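Local coordinates for protein S-adenosylmethionine:2-demethylmenaquinone methyltransferase (Geobacillus kaustophilus, PDB 2PCN) that is a member of the RraA-like family that assembles from three protein chains, at residues V134-Y143 / V149-L157. Numbering follows the deposited sequence.
Sequences VRWEPGAYVY and VVVANKDLL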
ATOM      1  N   VAL A 134     -17.877   1.707 -12.583  1.00 14.66           N
ATOM      2  CA  VAL A 134     -17.708   1.503 -14.017  1.00 10.73           C
ATOM      3  C   VAL A 134     -18.549   0.344 -14.550  1.00 13.25           C
ATOM      4  O   VAL A 134     -18.774  -0.647 -13.856  1.00 10.84           O
ATOM      5  CB  VAL A 134     -16.212   1.231 -14.362  1.00 11.81           C
ATOM      6  CG1 VAL A 134     -16.061   0.779 -15.816  1.00 12.15           C
ATOM      7  CG2 VAL A 134     -15.395   2.488 -14.122  1.00 11.62           C
ATOM      8  N   ARG A 135     -19.018   0.488 -15.785  1.00 12.38           N
ATOM      9  CA  ARG A 135     -19.798  -0.555 -16.443  1.00 11.43           C
ATOM     10  C   ARG A 135     -18.812  -1.211 -17.404  1.00 10.64           C
ATOM     11  O   ARG A 135     -18.365  -0.582 -18.365  1.00 13.54           O
ATOM     12  CB  ARG A 135     -20.964   0.066 -17.221  1.00 18.12           C
ATOM     13  CG  ARG A 135     -21.884  -0.932 -17.911  1.00 20.69           C
ATOM     14  CD  ARG A 135     -22.801  -0.211 -18.898  1.00 30.79           C
ATOM     15  NE  ARG A 135     -23.761  -1.104 -19.541  1.00 38.08           N
ATOM     16  CZ  ARG A 135     -24.795  -1.663 -18.920  1.00 43.71           C
ATOM     17  NH1 ARG A 135     -25.004  -1.424 -17.632  1.00 46.72           N
ATOM     18  NH2 ARG A 135     -25.621  -2.460 -19.585  1.00 44.92           N
ATOM     19  N   TRP A 136     -18.460  -2.464 -17.129  1.00 10.64           N
ATOM     20  CA  TRP A 136     -17.504  -3.205 -17.947  1.00  9.72           C
ATOM     21  C   TRP A 136     -18.224  -4.108 -18.948  1.00 10.48           C
ATOM     22  O   TRP A 136     -18.804  -5.123 -18.568  1.00 14.84           O
ATOM     23  CB  TRP A 136     -16.602  -4.059 -17.048  1.00 10.34           C
ATOM     24  CG  TRP A 136     -16.063  -3.323 -15.851  1.00 12.90           C
ATOM     25  CD1 TRP A 136     -16.755  -2.959 -14.733  1.00 10.48           C
ATOM     26  CD2 TRP A 136     -14.720  -2.860 -15.661  1.00  9.81           C
ATOM     27  NE1 TRP A 136     -15.927  -2.300 -13.854  1.00  8.65           N
ATOM     28  CE2 TRP A 136     -14.672  -2.226 -14.399  1.00  6.17           C
ATOM     29  CE3 TRP A 136     -13.552  -2.922 -16.432  1.00 11.83           C
ATOM     30  CZ2 TRP A 136     -13.498  -1.656 -13.889  1.00 10.18           C
ATOM     31  CZ3 TRP A 136     -12.384  -2.355 -15.926  1.00 13.73           C
ATOM     32  CH2 TRP A 136     -12.367  -1.731 -14.666  1.00 14.58           C
ATOM     33  N   GLU A 137     -18.163  -3.743 -20.226  1.00 14.27           N
ATOM     34  CA  GLU A 137     -18.828  -4.501 -21.282  1.00 19.35           C
ATOM     35  C   GLU A 137     -17.885  -5.329 -22.146  1.00 17.15           C
ATOM     36  O   GLU A 137     -16.781  -4.899 -22.466  1.00 15.91           O
ATOM     37  CB  GLU A 137     -19.608  -3.548 -22.194  1.00 20.34           C
ATOM     38  CG  GLU A 137     -20.782  -2.848 -21.535  1.00 30.22           C
ATOM     39  CD  GLU A 137     -21.492  -1.898 -22.486  1.00 36.51           C
ATOM     40  OE1 GLU A 137     -21.758  -2.302 -23.638  1.00 41.46           O
ATOM     41  OE2 GLU A 137     -21.789  -0.755 -22.079  1.00 35.90           O
ATOM     42  N   PRO A 138     -18.314  -6.539 -22.536  1.00 17.53           N
ATOM     43  CA  PRO A 138     -17.466  -7.385 -23.378  1.00 16.37           C
ATOM     44  C   PRO A 138     -17.173  -6.638 -24.678  1.00 16.56           C
ATOM     45  O   PRO A 138     -18.059  -5.994 -25.237  1.00 17.71           O
ATOM     46  CB  PRO A 138     -18.338  -8.617 -23.612  1.00 17.76           C
ATOM     47  CG  PRO A 138     -19.134  -8.705 -22.347  1.00 17.73           C
ATOM     48  CD  PRO A 138     -19.527  -7.262 -22.116  1.00 20.66           C
ATOM     49  N   GLY A 139     -15.935  -6.707 -25.150  1.00 17.20           N
ATOM     50  CA  GLY A 139     -15.595  -6.020 -26.383  1.00 21.83           C
ATOM     51  C   GLY A 139     -15.081  -4.610 -26.159  1.00 23.53           C
ATOM     52  O   GLY A 139     -14.476  -4.019 -27.054  1.00 24.33           O
ATOM     53  N   ALA A 140     -15.334  -4.061 -24.974  1.00 16.14           N
ATOM     54  CA  ALA A 140     -14.859  -2.721 -24.648  1.00 15.48           C
ATOM     55  C   ALA A 140     -13.347  -2.817 -24.475  1.00 16.43           C
ATOM     56  O   ALA A 140     -12.799  -3.916 -24.433  1.00 14.60           O
ATOM     57  CB  ALA A 140     -15.511  -2.224 -23.359  1.00 17.99           C
ATOM     58  N   TYR A 141     -12.676  -1.673 -24.383  1.00 15.47           N
ATOM     59  CA  TYR A 141     -11.224  -1.649 -24.224  1.00 15.04           C
ATOM     60  C   TYR A 141     -10.808  -1.051 -22.889  1.00 14.17           C
ATOM     61  O   TYR A 141     -11.320  -0.011 -22.480  1.00 14.37           O
ATOM     62  CB  TYR A 141     -10.585  -0.850 -25.363  1.00 21.20           C
ATOM     63  CG  TYR A 141     -10.260  -1.672 -26.590  1.00 31.87           C
ATOM     64  CD1 TYR A 141      -9.019  -2.292 -26.726  1.00 37.11           C
ATOM     65  CD2 TYR A 141     -11.200  -1.850 -27.604  1.00 39.49           C
ATOM     66  CE1 TYR A 141      -8.718  -3.069 -27.843  1.00 41.54           C
ATOM     67  CE2 TYR A 141     -10.911  -2.627 -28.727  1.00 44.47           C
ATOM     68  CZ  TYR A 141      -9.668  -3.232 -28.840  1.00 45.91           C
ATOM     69  OH  TYR A 141      -9.377  -3.999 -29.946  1.00 49.62           O
ATOM     70  N   VAL A 142      -9.869  -1.706 -22.213  1.00  8.96           N
ATOM     71  CA  VAL A 142      -9.397  -1.212 -20.928  1.00  8.95           C
ATOM     72  C   VAL A 142      -7.906  -0.886 -20.975  1.00 10.48           C
ATOM     73  O   VAL A 142      -7.115  -1.603 -21.585  1.00 13.40           O
ATOM     74  CB  VAL A 142      -9.675  -2.239 -19.800  1.00 11.68           C
ATOM     75  CG1 VAL A 142      -8.942  -3.544 -20.080  1.00  5.81           C
ATOM     76  CG2 VAL A 142      -9.264  -1.661 -18.455  1.00 10.42           C
ATOM     77  N   TYR A 143      -7.538   0.214 -20.335  1.00 10.08           N
ATOM     78  CA  TYR A 143      -6.151   0.657 -20.284  1.00 10.38           C
ATOM     79  C   TYR A 143      -5.793   0.803 -18.814  1.00  9.67           C
ATOM     80  O   TYR A 143      -6.509   1.459 -18.056  1.00  8.82           O
ATOM     81  CB  TYR A 143      -6.003   2.006 -20.988  1.00 12.58           C
ATOM     82  CG  TYR A 143      -6.451   1.985 -22.433  1.00 11.25           C
ATOM     83  CD1 TYR A 143      -5.579   1.602 -23.450  1.00 13.00           C
ATOM     84  CD2 TYR A 143      -7.760   2.314 -22.777  1.00 14.50           C
ATOM     85  CE1 TYR A 143      -6.001   1.549 -24.780  1.00 19.07           C
ATOM     86  CE2 TYR A 143      -8.193   2.265 -24.100  1.00 17.45           C
ATOM     87  CZ  TYR A 143      -7.310   1.882 -25.096  1.00 22.98           C
ATOM     88  OH  TYR A 143      -7.739   1.839 -26.405  1.00 23.90           O
ATOM     89  N   VAL A 149      -7.068   3.035 -13.948  1.00  6.88           N
ATOM     90  CA  VAL A 149      -7.664   2.195 -14.976  1.00  5.58           C
ATOM     91  C   VAL A 149      -8.821   2.935 -15.640  1.00  5.53           C
ATOM     92  O   VAL A 149      -9.704   3.454 -14.962  1.00  9.76           O
ATOM     93  CB  VAL A 149      -8.205   0.885 -14.363  1.00 11.84           C
ATOM     94  CG1 VAL A 149      -8.853   0.029 -15.447  1.00  7.41           C
ATOM     95  CG2 VAL A 149      -7.075   0.126 -13.673  1.00  8.66           C
ATOM     96  N   VAL A 150      -8.807   2.981 -16.968  1.00  8.56           N
ATOM     97  CA  VAL A 150      -9.857   3.650 -17.720  1.00 10.40           C
ATOM     98  C   VAL A 150     -10.406   2.717 -18.791  1.00 12.95           C
ATOM     99  O   VAL A 150      -9.676   1.896 -19.349  1.00 12.03           O
ATOM    100  CB  VAL A 150      -9.342   4.951 -18.375  1.00  9.98           C
ATOM    101  CG1 VAL A 150      -8.814   5.888 -17.295  1.00  9.81           C
ATOM    102  CG2 VAL A 150      -8.257   4.642 -19.396  1.00 13.31           C
ATOM    103  N   VAL A 151     -11.698   2.851 -19.070  1.00 13.85           N
ATOM    104  CA  VAL A 151     -12.368   2.001 -20.046  1.00 11.30           C
ATOM    105  C   VAL A 151     -13.036   2.793 -21.166  1.00 14.05           C
ATOM    106  O   VAL A 151     -13.751   3.760 -20.912  1.00 13.97           O
ATOM    107  CB  VAL A 151     -13.447   1.142 -19.355  1.00 11.30           C
ATOM    108  CG1 VAL A 151     -14.159   0.273 -20.376  1.00 10.99           C
ATOM    109  CG2 VAL A 151     -12.810   0.290 -18.266  1.00 12.11           C
ATOM    110  N   ALA A 152     -12.800   2.369 -22.404  1.00 14.44           N
ATOM    111  CA  ALA A 152     -13.398   3.010 -23.574  1.00 17.39           C
ATOM    112  C   ALA A 152     -14.254   1.957 -24.279  1.00 23.47           C
ATOM    113  O   ALA A 152     -14.016   0.760 -24.128  1.00 16.45           O
ATOM    114  CB  ALA A 152     -12.308   3.521 -24.512  1.00 20.64           C
ATOM    115  N   ASN A 153     -15.249   2.391 -25.044  1.00 25.62           N
ATOM    116  CA  ASN A 153     -16.111   1.439 -25.734  1.00 33.17           C
ATOM    117  C   ASN A 153     -15.519   0.930 -27.044  1.00 36.76           C
ATOM    118  O   ASN A 153     -16.175   0.201 -27.789  1.00 41.15           O
ATOM    119  CB  ASN A 153     -17.491   2.052 -25.980  1.00 44.49           C
ATOM    120  CG  ASN A 153     -18.314   2.159 -24.709  1.00 53.72           C
ATOM    121  OD1 ASN A 153     -19.444   2.648 -24.726  1.00 61.69           O
ATOM    122  ND2 ASN A 153     -17.751   1.696 -23.596  1.00 59.89           N
ATOM    123  N   LYS A 154     -14.277   1.311 -27.317  1.00 31.74           N
ATOM    124  CA  LYS A 154     -13.586   0.881 -28.526  1.00 36.25           C
ATOM    125  C   LYS A 154     -12.109   1.242 -28.471  1.00 35.15           C
ATOM    126  O   LYS A 154     -11.685   2.017 -27.614  1.00 32.18           O
ATOM    127  CB  LYS A 154     -14.239   1.501 -29.768  1.00 36.54           C
ATOM    128  CG  LYS A 154     -14.472   3.005 -29.701  1.00 42.92           C
ATOM    129  CD  LYS A 154     -13.185   3.801 -29.831  1.00 47.44           C
ATOM    130  CE  LYS A 154     -13.477   5.291 -29.898  1.00 52.34           C
ATOM    131  NZ  LYS A 154     -14.213   5.774 -28.695  1.00 56.67           N
ATOM    132  N   ASP A 155     -11.327   0.673 -29.382  1.00 35.86           N
ATOM    133  CA  ASP A 155      -9.898   0.945 -29.429  1.00 39.56           C
ATOM    134  C   ASP A 155      -9.684   2.420 -29.761  1.00 41.33           C
ATOM    135  O   ASP A 155      -9.947   2.857 -30.881  1.00 40.90           O
ATOM    136  CB  ASP A 155      -9.231   0.072 -30.495  1.00 43.04           C
ATOM    137  CG  ASP A 155      -7.720   0.079 -30.386  1.00 45.49           C
ATOM    138  OD1 ASP A 155      -7.136   1.178 -30.285  1.00 49.15           O
ATOM    139  OD2 ASP A 155      -7.119  -1.016 -30.408  1.00 51.36           O
ATOM    140  N   LEU A 156      -9.208   3.180 -28.780  1.00 41.76           N
ATOM    141  CA  LEU A 156      -8.974   4.610 -28.959  1.00 44.27           C
ATOM    142  C   LEU A 156      -7.721   4.921 -29.767  1.00 46.88           C
ATOM    143  O   LEU A 156      -7.502   6.066 -30.161  1.00 46.45           O
ATOM    144  CB  LEU A 156      -8.876   5.303 -27.595  1.00 40.74           C
ATOM    145  CG  LEU A 156     -10.128   5.322 -26.717  1.00 37.65           C
ATOM    146  CD1 LEU A 156      -9.828   6.038 -25.412  1.00 34.76           C
ATOM    147  CD2 LEU A 156     -11.261   6.019 -27.454  1.00 36.37           C
ATOM    148  N   LEU A 157      -6.902   3.905 -30.015  1.00 51.91           N
ATOM    149  CA  LEU A 157      -5.666   4.098 -30.764  1.00 58.23           C
ATOM    150  C   LEU A 157      -5.725   3.497 -32.164  1.00 63.16           C
ATOM    151  O   LEU A 157      -4.695   3.306 -32.812  1.00 64.31           O
ATOM    152  CB  LEU A 157      -4.498   3.495 -29.987  1.00 57.22           C
ATOM    153  CG  LEU A 157      -4.343   4.044 -28.566  1.00 59.49           C
ATOM    154  CD1 LEU A 157      -3.270   3.266 -27.839  1.00 61.00           C
ATOM    155  CD2 LEU A 157      -4.000   5.527 -28.616  1.00 60.76           C
TER
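Tyr141 and Tyr143 each exchange two backbone hydrogen bonds with the strand across from them, Tyr141 with Ala152 and Tyr143 with Val150. Tyr141 N donates to Ala152 O at 2.8 Å with an N-H...O angle of 168°, and the other three bonds are similarly straight, as in regular antiparallel pairing. Between them sits the non-hydrogen-bonded pair Val142–Val151, its CA atoms 4.5 Å apart.

The tyrosines share one face of this hairpin and reach on to the segment that follows strand 149-152. Asp155 CB lies over the face of the Tyr141 ring, 3.8 Å from its centroid and 19° off the normal, a CH-pi contact. Tyr143 OH accepts from Leu156 N at 3.1 Å. In turn, Asp155 OD1 receives Leu157 N at 2.8 Å, an Asx turn that probably helps hold the backbone beside the Tyr143 hydroxyl.

The other face is apolar. A chi1 of 61° leaves Val142 CG2 anti to the backbone N, where it meets Val149 CG1 at 3.5 Å, tighter than normal van der Waals contact. Val151 CG2 approaches Trp136 CZ3 to 3.6 Å, while Val149 CG1 stands at the indole edge. Trp136 is fixed further by a hydrogen bond from NE1 to Phe131 O and by stacking on the Phe131 ring.

The type II turn from Glu137 to Ala140 leads from strand 134-136 into the hairpin, which lies between strands 30-38 and 14-16, with helix 3-10 against Tyr143 and Val150.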